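Local coordinates for protein mRNA export factor (Human herpesvirus 1, PDB 4YXP) that regulates viral gene expression as a homodimer, inhibiting host splicing and exporting viral intronless mRNAs from the nucleus, here represented by its folded, zinc-binding C-terminal domain, at residues V106-N111 with T146-D151; A115-D120 with A230-L235; W125-I130 with E221-Y226; H131-L136 with I210-L215. All blocks are in the same frame, centred on the assembly; numbering follows the deposited sequence.

How the interactions relate
Helix 112-132 runs through this all-helical domain and ties most of the contacts together: interactions 2 and 3 lie successively along it, and interaction 4 starts at its C-terminal end. Interactions 1 and 2 have centres about 12 Å apart and meet where Glu110 OE1 lies 2.7 Å from Ser118 OG. Interaction 2 passes to interaction 3 through Asp120 OD1 and Tyr226 OH, 2.7 Å apart; interactions 3 and 4, centres about 8 Å apart, share the helix end, with Leu134 N 2.7 Å from Cys129 O. Interaction 2 leads toward the metal, the Leu235 side chain being about 14 Å from the zinc ion. Interactions 1, 2 and 3 also touch the second subunit of the dimer.

Interaction 1. Residues V106-N111 with T146-D151; sequences VLRQEN and TAAVLD
Arg108 lies across Ala148 to reach Asp151, closing a helix-helix contact between the C-terminal end of helix 93-109 and the first turns of helix 146-167 in the core of this all-helical domain. The small methyl of Ala148 lets the two backbones come close, with Arg108 CA and Ala148 CA 5.4 Å apart. Leu107 packs against the same methyl, its CB 3.7 Å from Ala148 CB, and sends CD2 on toward the branched CB of Val149. The Arg108 side chain does similar work: CG of its stem and NE of its head both touch Ala148 CB, and Ala148 CA sits 3.6 Å above one face of the guanidinium, toward its rim. With CG beside the backbone N (chi1 -76°) and the chain extended as far as NE, the charged head is carried past Ala148, one helical turn along to Asp151. A long, flat cation suits this place because its stem and face can pack on apolar atoms while its N-H groups remain at the edge. Those groups are well supplied: NE pairs with Asp104 on its own helix, and NH1 also donates to the carbonyl of Thr155 of the second subunit, which brings the dimer interface to this point. The salt bridge itself runs from Arg108 NH1 to Asp151 OD2 at 2.9 Å, on the anti side of the carboxylate, with the two planar groups turned 72° apart.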
# COMPACT_ATOMS: atom_id res chain seq x y z
N VAL B 106 -1.77 -5.56 9.59
CA VAL B 106 -2.39 -6.54 8.71
C VAL B 106 -3.02 -5.85 7.50
O VAL B 106 -2.79 -6.24 6.36
CB VAL B 106 -3.45 -7.38 9.46
CG1 VAL B 106 -4.21 -8.29 8.49
CG2 VAL B 106 -2.79 -8.21 10.55
N LEU B 107 -3.80 -4.81 7.77
CA LEU B 107 -4.56 -4.14 6.72
C LEU B 107 -3.65 -3.39 5.74
O LEU B 107 -3.99 -3.22 4.57
CB LEU B 107 -5.56 -3.17 7.35
CG LEU B 107 -6.98 -3.72 7.53
CD1 LEU B 107 -6.97 -5.10 8.16
CD2 LEU B 107 -7.82 -2.76 8.36
N ARG B 108 -2.48 -2.98 6.22
CA ARG B 108 -1.54 -2.25 5.37
C ARG B 108 -0.73 -3.19 4.46
O ARG B 108 -0.04 -2.72 3.54
CB ARG B 108 -0.61 -1.39 6.24
CG ARG B 108 -1.33 -0.14 6.74
CD ARG B 108 -0.54 0.71 7.72
NE ARG B 108 -1.39 1.79 8.24
CZ ARG B 108 -1.61 2.95 7.63
NH1 ARG B 108 -1.00 3.24 6.48
NH2 ARG B 108 -2.42 3.84 8.18
N GLN B 109 -0.81 -4.50 4.69
CA GLN B 109 -0.10 -5.46 3.85
C GLN B 109 -1.01 -6.48 3.16
O GLN B 109 -0.53 -7.41 2.52
CB GLN B 109 0.97 -6.20 4.68
CG GLN B 109 0.44 -7.03 5.84
CD GLN B 109 -0.08 -8.40 5.42
OE1 GLN B 109 0.69 -9.27 5.01
NE2 GLN B 109 -1.39 -8.59 5.52
N GLU B 110 -2.33 -6.29 3.28
CA GLU B 110 -3.29 -7.20 2.64
C GLU B 110 -3.28 -7.08 1.12
O GLU B 110 -2.97 -6.01 0.58
CB GLU B 110 -4.71 -6.94 3.16
CG GLU B 110 -4.99 -7.54 4.51
CD GLU B 110 -6.44 -7.35 4.95
OE1 GLU B 110 -7.01 -6.26 4.70
OE2 GLU B 110 -7.00 -8.29 5.55
N ASN B 111 -3.62 -8.17 0.43
CA ASN B 111 -3.73 -8.13 -1.04
C ASN B 111 -5.06 -7.47 -1.41
O ASN B 111 -5.85 -7.13 -0.53
CB ASN B 111 -3.58 -9.53 -1.65
CG ASN B 111 -4.74 -10.46 -1.33
OD1 ASN B 111 -5.87 -10.04 -1.08
ND2 ASN B 111 -4.46 -11.76 -1.36
N THR B 146 -9.34 2.39 10.08
CA THR B 146 -9.93 2.79 8.80
C THR B 146 -8.86 3.34 7.85
O THR B 146 -8.86 3.04 6.65
CB THR B 146 -11.03 3.86 9.00
OG1 THR B 146 -12.11 3.29 9.76
CG2 THR B 146 -11.58 4.35 7.66
N ALA B 147 -7.94 4.14 8.38
CA ALA B 147 -6.90 4.77 7.56
C ALA B 147 -6.02 3.73 6.86
O ALA B 147 -5.47 4.00 5.80
CB ALA B 147 -6.04 5.68 8.41
N ALA B 148 -5.90 2.55 7.46
CA ALA B 148 -5.04 1.51 6.92
C ALA B 148 -5.62 0.90 5.64
O ALA B 148 -4.90 0.70 4.66
CB ALA B 148 -4.80 0.43 7.96
N VAL B 149 -6.91 0.59 5.66
CA VAL B 149 -7.55 0.02 4.47
C VAL B 149 -7.68 1.12 3.41
O VAL B 149 -7.53 0.85 2.22
CB VAL B 149 -8.92 -0.65 4.81
CG1 VAL B 149 -9.80 0.24 5.67
CG2 VAL B 149 -9.65 -1.07 3.53
N LEU B 150 -7.92 2.35 3.85
CA LEU B 150 -7.93 3.50 2.93
C LEU B 150 -6.60 3.62 2.17
O LEU B 150 -6.59 3.70 0.94
CB LEU B 150 -8.22 4.79 3.69
CG LEU B 150 -8.13 6.09 2.89
CD1 LEU B 150 -9.10 6.07 1.71
CD2 LEU B 150 -8.41 7.29 3.79
N ASP B 151 -5.49 3.66 2.91
CA ASP B 151 -4.17 3.80 2.30
C ASP B 151 -3.86 2.65 1.34
O ASP B 151 -3.32 2.86 0.25
CB ASP B 151 -3.08 3.87 3.37
CG ASP B 151 -2.98 5.24 4.02
OD1 ASP B 151 -3.72 6.16 3.61
OD2 ASP B 151 -2.14 5.40 4.94

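Interaction 2. Residues A115-D120 with A230-L235; sequences ALASAD and ACMAGL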
# COMPACT_ATOMS: atom_id res chain seq x y z
N ALA B 115 -8.16 -6.52 0.98
CA ALA B 115 -8.42 -5.12 1.29
C ALA B 115 -9.90 -4.77 1.09
O ALA B 115 -10.49 -4.07 1.92
CB ALA B 115 -7.54 -4.22 0.42
N LEU B 116 -10.48 -5.26 0.00
CA LEU B 116 -11.90 -5.03 -0.26
C LEU B 116 -12.74 -5.60 0.88
O LEU B 116 -13.68 -4.95 1.35
CB LEU B 116 -12.32 -5.67 -1.59
CG LEU B 116 -11.71 -5.08 -2.86
CD1 LEU B 116 -12.16 -5.88 -4.08
CD2 LEU B 116 -12.08 -3.62 -3.02
N ALA B 117 -12.38 -6.79 1.33
CA ALA B 117 -13.09 -7.45 2.42
C ALA B 117 -12.99 -6.64 3.71
O ALA B 117 -13.94 -6.57 4.49
CB ALA B 117 -12.55 -8.86 2.63
N SER B 118 -11.83 -6.02 3.94
CA SER B 118 -11.63 -5.24 5.15
C SER B 118 -12.43 -3.94 5.10
O SER B 118 -12.88 -3.44 6.13
CB SER B 118 -10.14 -4.94 5.36
OG SER B 118 -9.46 -6.12 5.75
N ALA B 119 -12.62 -3.39 3.91
CA ALA B 119 -13.45 -2.20 3.74
C ALA B 119 -14.90 -2.53 4.09
O ALA B 119 -15.58 -1.78 4.79
CB ALA B 119 -13.34 -1.66 2.33
N ASP B 120 -15.38 -3.68 3.61
CA ASP B 120 -16.74 -4.11 3.93
C ASP B 120 -16.88 -4.47 5.41
O ASP B 120 -17.92 -4.20 6.02
CB ASP B 120 -17.14 -5.30 3.06
CG ASP B 120 -17.55 -4.88 1.65
OD1 ASP B 120 -18.26 -3.86 1.52
OD2 ASP B 120 -17.15 -5.56 0.69
N ALA B 230 -20.81 -4.42 -0.70
CA ALA B 230 -20.90 -3.50 -1.83
C ALA B 230 -19.54 -2.99 -2.28
O ALA B 230 -19.35 -2.67 -3.45
CB ALA B 230 -21.80 -2.32 -1.47
N CYS B 231 -18.59 -2.90 -1.34
CA CYS B 231 -17.25 -2.41 -1.68
C CYS B 231 -16.55 -3.40 -2.60
O CYS B 231 -15.99 -3.03 -3.63
CB CYS B 231 -16.41 -2.20 -0.42
SG CYS B 231 -16.98 -0.87 0.67
N MET B 232 -16.58 -4.67 -2.21
CA MET B 232 -15.97 -5.73 -2.99
C MET B 232 -16.68 -5.94 -4.33
O MET B 232 -16.05 -5.96 -5.38
CB MET B 232 -15.97 -7.04 -2.20
CG MET B 232 -15.36 -8.21 -2.93
SD MET B 232 -15.35 -9.71 -1.94
CE MET B 232 -14.13 -9.29 -0.70
N ALA B 233 -18.00 -6.10 -4.29
CA ALA B 233 -18.76 -6.35 -5.51
C ALA B 233 -18.66 -5.16 -6.46
O ALA B 233 -18.48 -5.32 -7.67
CB ALA B 233 -20.21 -6.65 -5.18
N GLY B 234 -18.77 -3.96 -5.90
CA GLY B 234 -18.82 -2.75 -6.69
C GLY B 234 -17.51 -2.41 -7.37
O GLY B 234 -17.49 -2.02 -8.54
N LEU B 235 -16.40 -2.55 -6.64
CA LEU B 235 -15.10 -2.18 -7.18
C LEU B 235 -14.59 -3.24 -8.14
O LEU B 235 -13.93 -2.91 -9.13
CB LEU B 235 -14.11 -1.94 -6.05
CG LEU B 235 -14.36 -0.66 -5.24
CD1 LEU B 235 -13.38 -0.55 -4.09
CD2 LEU B 235 -14.28 0.59 -6.12
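Leu116 fills the apolar centre, where helix 112-132 meets the first turns of helix 230-241 in this helical domain. The axes of the two short segments approach to 8.0 Å and make an angle of 137°, so the helices run roughly antiparallel. Leu116 CB rests against Met232 CA and CB, while its branch CD2 touches Leu235 CD1 at 3.5 Å. Leucine suits this position because its two methyls can reach positions nearly one turn apart on the facing helix: CD1 lies over the Met232 backbone as CD2 goes to Leu235. Met232 reaches back with a chain straight as far as SD and bent at the last bond (chi3 -70°), which sets CE 3.7 Å from Ala117 CB. On the flank nearer Asp120, the small Ala119 leaves its methyl against Cys231 SG. Phe275 of the second subunit packs on Met232, so the dimer partner adds to this hydrophobic cluster.

At the polar edge Asp120 receives successive backbone N-H groups from the beginning of helix 230-241. Asp120 OD1 takes Cys231 N on its syn lone pair at 3.0 Å, and Asp120 OD2 takes Met232 N at 3.1 Å, also on the syn side but 22° out of the carboxylate plane. Tyr226 OH is a further hydrogen-bond partner of OD1. Aspartate thus offers two oxygens to first-turn N-H groups that have no preceding helical carbonyls to meet them. A carboxylate buried here is probably stabilised as an anion by these bonds and by the positive end of the helix dipole.

Interaction 3. Residues W125-I130 with E221-Y226; sequences WCKMCI and EKMHFY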
# COMPACT_ATOMS: atom_id res chain seq x y z
N TRP B 125 -19.53 -3.17 10.10
CA TRP B 125 -19.41 -2.96 11.54
C TRP B 125 -20.06 -1.64 11.93
O TRP B 125 -20.82 -1.57 12.90
CB TRP B 125 -17.93 -2.98 11.96
CG TRP B 125 -17.69 -2.76 13.43
CD1 TRP B 125 -17.19 -1.63 14.02
CD2 TRP B 125 -17.92 -3.70 14.48
NE1 TRP B 125 -17.10 -1.82 15.38
CE2 TRP B 125 -17.54 -3.08 15.69
CE3 TRP B 125 -18.40 -5.01 14.52
CZ2 TRP B 125 -17.64 -3.72 16.92
CZ3 TRP B 125 -18.50 -5.65 15.75
CH2 TRP B 125 -18.12 -5.00 16.93
N CYS B 126 -19.78 -0.59 11.16
CA CYS B 126 -20.40 0.71 11.39
C CYS B 126 -21.92 0.62 11.25
O CYS B 126 -22.66 1.22 12.02
CB CYS B 126 -19.85 1.76 10.43
SG CYS B 126 -18.17 2.29 10.81
N LYS B 127 -22.38 -0.14 10.25
CA LYS B 127 -23.81 -0.25 10.01
C LYS B 127 -24.49 -0.99 11.15
O LYS B 127 -25.63 -0.70 11.51
CB LYS B 127 -24.10 -0.96 8.68
CG LYS B 127 -25.57 -0.85 8.28
CD LYS B 127 -25.89 -1.55 6.97
CE LYS B 127 -27.39 -1.44 6.68
NZ LYS B 127 -27.77 -2.02 5.37
N MET B 128 -23.77 -1.95 11.73
CA MET B 128 -24.29 -2.71 12.87
C MET B 128 -24.41 -1.80 14.09
O MET B 128 -25.41 -1.85 14.82
CB MET B 128 -23.40 -3.92 13.16
CG MET B 128 -23.82 -4.75 14.37
SD MET B 128 -23.26 -4.09 15.96
CE MET B 128 -21.48 -4.20 15.78
N CYS B 129 -23.39 -0.97 14.33
CA CYS B 129 -23.41 -0.04 15.45
C CYS B 129 -24.59 0.92 15.33
O CYS B 129 -25.31 1.18 16.30
CB CYS B 129 -22.11 0.76 15.53
SG CYS B 129 -20.65 -0.19 16.06
N ILE B 130 -24.79 1.44 14.12
CA ILE B 130 -25.87 2.37 13.84
C ILE B 130 -27.22 1.70 14.07
O ILE B 130 -28.13 2.30 14.64
CB ILE B 130 -25.75 2.92 12.40
CG1 ILE B 130 -24.53 3.85 12.31
CG2 ILE B 130 -27.02 3.66 11.98
CD1 ILE B 130 -24.22 4.34 10.91
N GLU B 221 -31.73 7.57 11.02
CA GLU B 221 -31.58 6.76 9.82
C GLU B 221 -30.64 5.57 10.05
O GLU B 221 -29.97 5.50 11.08
CB GLU B 221 -31.07 7.62 8.66
CG GLU B 221 -32.05 8.73 8.27
CD GLU B 221 -31.51 9.63 7.18
OE1 GLU B 221 -30.30 9.56 6.89
OE2 GLU B 221 -32.30 10.42 6.62
N LYS B 222 -30.58 4.65 9.09
CA LYS B 222 -29.93 3.36 9.30
C LYS B 222 -28.88 2.96 8.24
O LYS B 222 -28.48 1.80 8.17
CB LYS B 222 -31.00 2.26 9.37
CG LYS B 222 -32.01 2.43 10.50
CD LYS B 222 -31.34 2.43 11.87
CE LYS B 222 -32.35 2.61 12.99
NZ LYS B 222 -31.68 2.86 14.30
N MET B 223 -28.44 3.91 7.42
CA MET B 223 -27.44 3.62 6.38
C MET B 223 -28.01 2.64 5.35
O MET B 223 -27.37 1.66 4.98
CB MET B 223 -26.16 3.05 6.99
CG MET B 223 -24.92 3.23 6.12
SD MET B 223 -23.41 2.54 6.84
CE MET B 223 -22.17 3.14 5.69
N HIS B 224 -29.22 2.94 4.88
CA HIS B 224 -29.95 2.11 3.93
C HIS B 224 -29.18 1.93 2.62
O HIS B 224 -29.31 0.92 1.93
CB HIS B 224 -31.32 2.74 3.66
CG HIS B 224 -32.22 1.92 2.78
ND1 HIS B 224 -32.80 0.74 3.20
CD2 HIS B 224 -32.66 2.14 1.52
CE1 HIS B 224 -33.55 0.26 2.22
NE2 HIS B 224 -33.48 1.09 1.19
N PHE B 225 -28.36 2.92 2.28
CA PHE B 225 -27.67 2.95 1.00
C PHE B 225 -26.46 2.02 0.92
O PHE B 225 -25.95 1.77 -0.17
CB PHE B 225 -27.23 4.38 0.67
CG PHE B 225 -26.50 5.07 1.79
CD1 PHE B 225 -25.16 4.83 2.01
CD2 PHE B 225 -27.17 5.95 2.62
CE1 PHE B 225 -24.49 5.46 3.04
CE2 PHE B 225 -26.50 6.58 3.66
CZ PHE B 225 -25.17 6.34 3.86
N TYR B 226 -25.99 1.51 2.06
CA TYR B 226 -24.89 0.55 2.05
C TYR B 226 -25.35 -0.87 2.36
O TYR B 226 -25.93 -1.14 3.42
CB TYR B 226 -23.79 0.95 3.04
CG TYR B 226 -22.74 -0.13 3.17
CD1 TYR B 226 -21.81 -0.35 2.15
CD2 TYR B 226 -22.69 -0.96 4.28
CE1 TYR B 226 -20.86 -1.35 2.25
CE2 TYR B 226 -21.74 -1.96 4.39
CZ TYR B 226 -20.83 -2.15 3.37
OH TYR B 226 -19.90 -3.15 3.48
O HOH W 1 -28.08 0.35 10.23
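The Tyr226 ring meets Lys127 at its edge: CD of the lysine lies near the ring plane, 4.2 Å from Tyr226 CD2. In the same loop the Phe225 ring has Met223 CA over one face, 4.1 Å above the plane and toward the rim. Both aromatics belong to the largely irregular link between helices 188-204 and 230-241, which folds here through a type I beta turn, Met223 to Tyr226, against helix 112-132. Lys127 is the chief side chain of the docking. Its CG lies opposite the backbone N (chi1 -169°) and every later bond is extended, so that the methylenes cross Met223 obliquely, with CB 4.0 Å from Met223 SD, and the amine arrives at the turn. Lysine suits a partly exposed site that needs apolar length followed by a donor; Trp75 also makes a cation-pi contact with it. Nearly one turn further along the helix, Ile130 presses its CG2 branch on Glu221 O at 3.6 Å, a beta-branched group filling the place where the loop passes close to the helix. A water between the backbones donates to both Lys127 O and Lys222 O, joining carbonyls that cannot bond each other. The second subunit takes part as well, its Arg17 holding His224 O. At the end of the lysine, NZ donates to Tyr226 O at 2.8 Å, approaching nearly in line with the carbonyl at a C=O...N angle of 165°.

Interaction 4. Residues H131-L136 with I210-L215; sequences HHNLPL and IDYATL
Tyr212 OH donates to Leu134 O from above the carbonyl plane, 56° out of it, rather than along a lone pair, yet the bond is short at 2.7 Å. The oxygen it meets lies at the edge of the tyrosine ring and in its plane. The carbonyl belongs to the turn that leaves helix 112-132, where Asn133 takes positive phi in a Schellman motif that ends the helix. Asparagine tolerates that backbone form better than most residues, and its amide stands at a steep 75° to the Tyr212 ring. Tyr212 itself starts a short 3-10 segment, introduced by an Asx turn in which Asp211 OD1 accepts from Ala213 N.

Leu136 is the apolar centre. With CG beside its own N (chi1 -56°) and CD1 extended beyond it, the side chain meets Leu215 tip to tip, CD1 a tight 3.5 Å from Leu215 CD2, while the same methyl is 3.9 Å from Tyr212 CD1. Leu136 CB packs on Ile210 CB, whose branched side chain also touches Leu199 of helix 188-204. Alongside, the two segments are joined by Ile210 N donating to Leu136 O at 2.7 Å, and a water accepts from Leu136 N and donates to Ile210 O. Direct and water-mediated bonds thus satisfy the backbone polar groups of Leu136 and Ile210, so that two irregular segments can pack leucine and isoleucine together without the support of a sheet.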
# COMPACT_ATOMS: atom_id res chain seq x y z
N HIS B 131 -27.35 0.46 13.61
CA HIS B 131 -28.57 -0.31 13.83
C HIS B 131 -28.94 -0.35 15.31
O HIS B 131 -30.10 -0.18 15.68
CB HIS B 131 -28.39 -1.74 13.29
CG HIS B 131 -29.51 -2.66 13.66
ND1 HIS B 131 -30.59 -2.89 12.83
CD2 HIS B 131 -29.73 -3.41 14.77
CE1 HIS B 131 -31.42 -3.74 13.42
NE2 HIS B 131 -30.92 -4.07 14.59
N HIS B 132 -27.94 -0.58 16.16
CA HIS B 132 -28.15 -0.71 17.59
C HIS B 132 -28.04 0.61 18.35
O HIS B 132 -28.18 0.65 19.57
CB HIS B 132 -27.15 -1.71 18.18
CG HIS B 132 -27.46 -3.14 17.84
ND1 HIS B 132 -28.57 -3.79 18.31
CD2 HIS B 132 -26.79 -4.03 17.08
CE1 HIS B 132 -28.58 -5.03 17.85
NE2 HIS B 132 -27.51 -5.20 17.10
N ASN B 133 -27.78 1.69 17.62
CA ASN B 133 -27.63 3.01 18.23
C ASN B 133 -26.43 3.04 19.17
O ASN B 133 -26.44 3.73 20.19
CB ASN B 133 -28.90 3.40 18.99
CG ASN B 133 -29.12 4.90 19.04
OD1 ASN B 133 -28.78 5.62 18.09
ND2 ASN B 133 -29.69 5.39 20.13
N LEU B 134 -25.39 2.29 18.81
CA LEU B 134 -24.16 2.26 19.59
C LEU B 134 -23.20 3.34 19.09
O LEU B 134 -23.10 3.58 17.89
CB LEU B 134 -23.50 0.89 19.49
CG LEU B 134 -24.24 -0.26 20.18
CD1 LEU B 134 -23.64 -1.59 19.77
CD2 LEU B 134 -24.19 -0.09 21.69
N PRO B 135 -22.49 4.01 20.03
CA PRO B 135 -21.47 5.00 19.65
C PRO B 135 -20.35 4.43 18.77
O PRO B 135 -19.89 3.32 19.01
CB PRO B 135 -20.90 5.45 21.00
CG PRO B 135 -22.00 5.21 21.97
CD PRO B 135 -22.70 3.98 21.49
N LEU B 136 -19.93 5.21 17.78
CA LEU B 136 -18.74 4.88 16.98
C LEU B 136 -17.50 5.46 17.66
O LEU B 136 -17.34 6.68 17.73
CB LEU B 136 -18.87 5.45 15.56
CG LEU B 136 -20.10 5.03 14.75
CD1 LEU B 136 -20.19 5.82 13.45
CD2 LEU B 136 -20.09 3.54 14.47
N ILE B 210 -17.79 9.31 17.12
CA ILE B 210 -17.90 9.79 15.76
C ILE B 210 -19.36 9.94 15.35
O ILE B 210 -20.11 8.97 15.36
CB ILE B 210 -17.14 8.85 14.80
CG1 ILE B 210 -15.65 8.82 15.16
CG2 ILE B 210 -17.31 9.29 13.35
CD1 ILE B 210 -14.92 7.60 14.64
N ASP B 211 -19.74 11.16 14.99
CA ASP B 211 -21.08 11.46 14.51
C ASP B 211 -21.49 10.52 13.37
O ASP B 211 -20.71 10.28 12.46
CB ASP B 211 -21.15 12.91 14.04
CG ASP B 211 -22.57 13.43 13.96
OD1 ASP B 211 -23.49 12.64 13.67
OD2 ASP B 211 -22.76 14.65 14.19
N TYR B 212 -22.72 10.00 13.43
CA TYR B 212 -23.23 9.14 12.37
C TYR B 212 -23.22 9.86 11.02
O TYR B 212 -23.15 9.23 9.97
CB TYR B 212 -24.65 8.66 12.67
CG TYR B 212 -24.78 7.61 13.76
CD1 TYR B 212 -23.68 7.13 14.45
CD2 TYR B 212 -26.03 7.08 14.08
CE1 TYR B 212 -23.82 6.16 15.45
CE2 TYR B 212 -26.18 6.12 15.06
CZ TYR B 212 -25.07 5.66 15.74
OH TYR B 212 -25.23 4.70 16.72
N ALA B 213 -23.29 11.19 11.05
CA ALA B 213 -23.28 12.00 9.83
C ALA B 213 -21.98 11.80 9.06
O ALA B 213 -21.93 12.01 7.84
CB ALA B 213 -23.48 13.47 10.17
N THR B 214 -20.93 11.39 9.77
CA THR B 214 -19.65 11.08 9.14
C THR B 214 -19.83 10.02 8.05
O THR B 214 -19.17 10.08 7.01
CB THR B 214 -18.63 10.57 10.18
OG1 THR B 214 -18.49 11.53 11.24
CG2 THR B 214 -17.27 10.33 9.54
N LEU B 215 -20.73 9.08 8.29
CA LEU B 215 -21.01 8.00 7.34
C LEU B 215 -22.20 8.32 6.44
O LEU B 215 -22.70 7.44 5.74
CB LEU B 215 -21.27 6.68 8.08
CG LEU B 215 -20.11 5.97 8.80
CD1 LEU B 215 -18.89 5.83 7.91
CD2 LEU B 215 -19.75 6.67 10.10
O HOH W 2 -21.39 7.55 17.43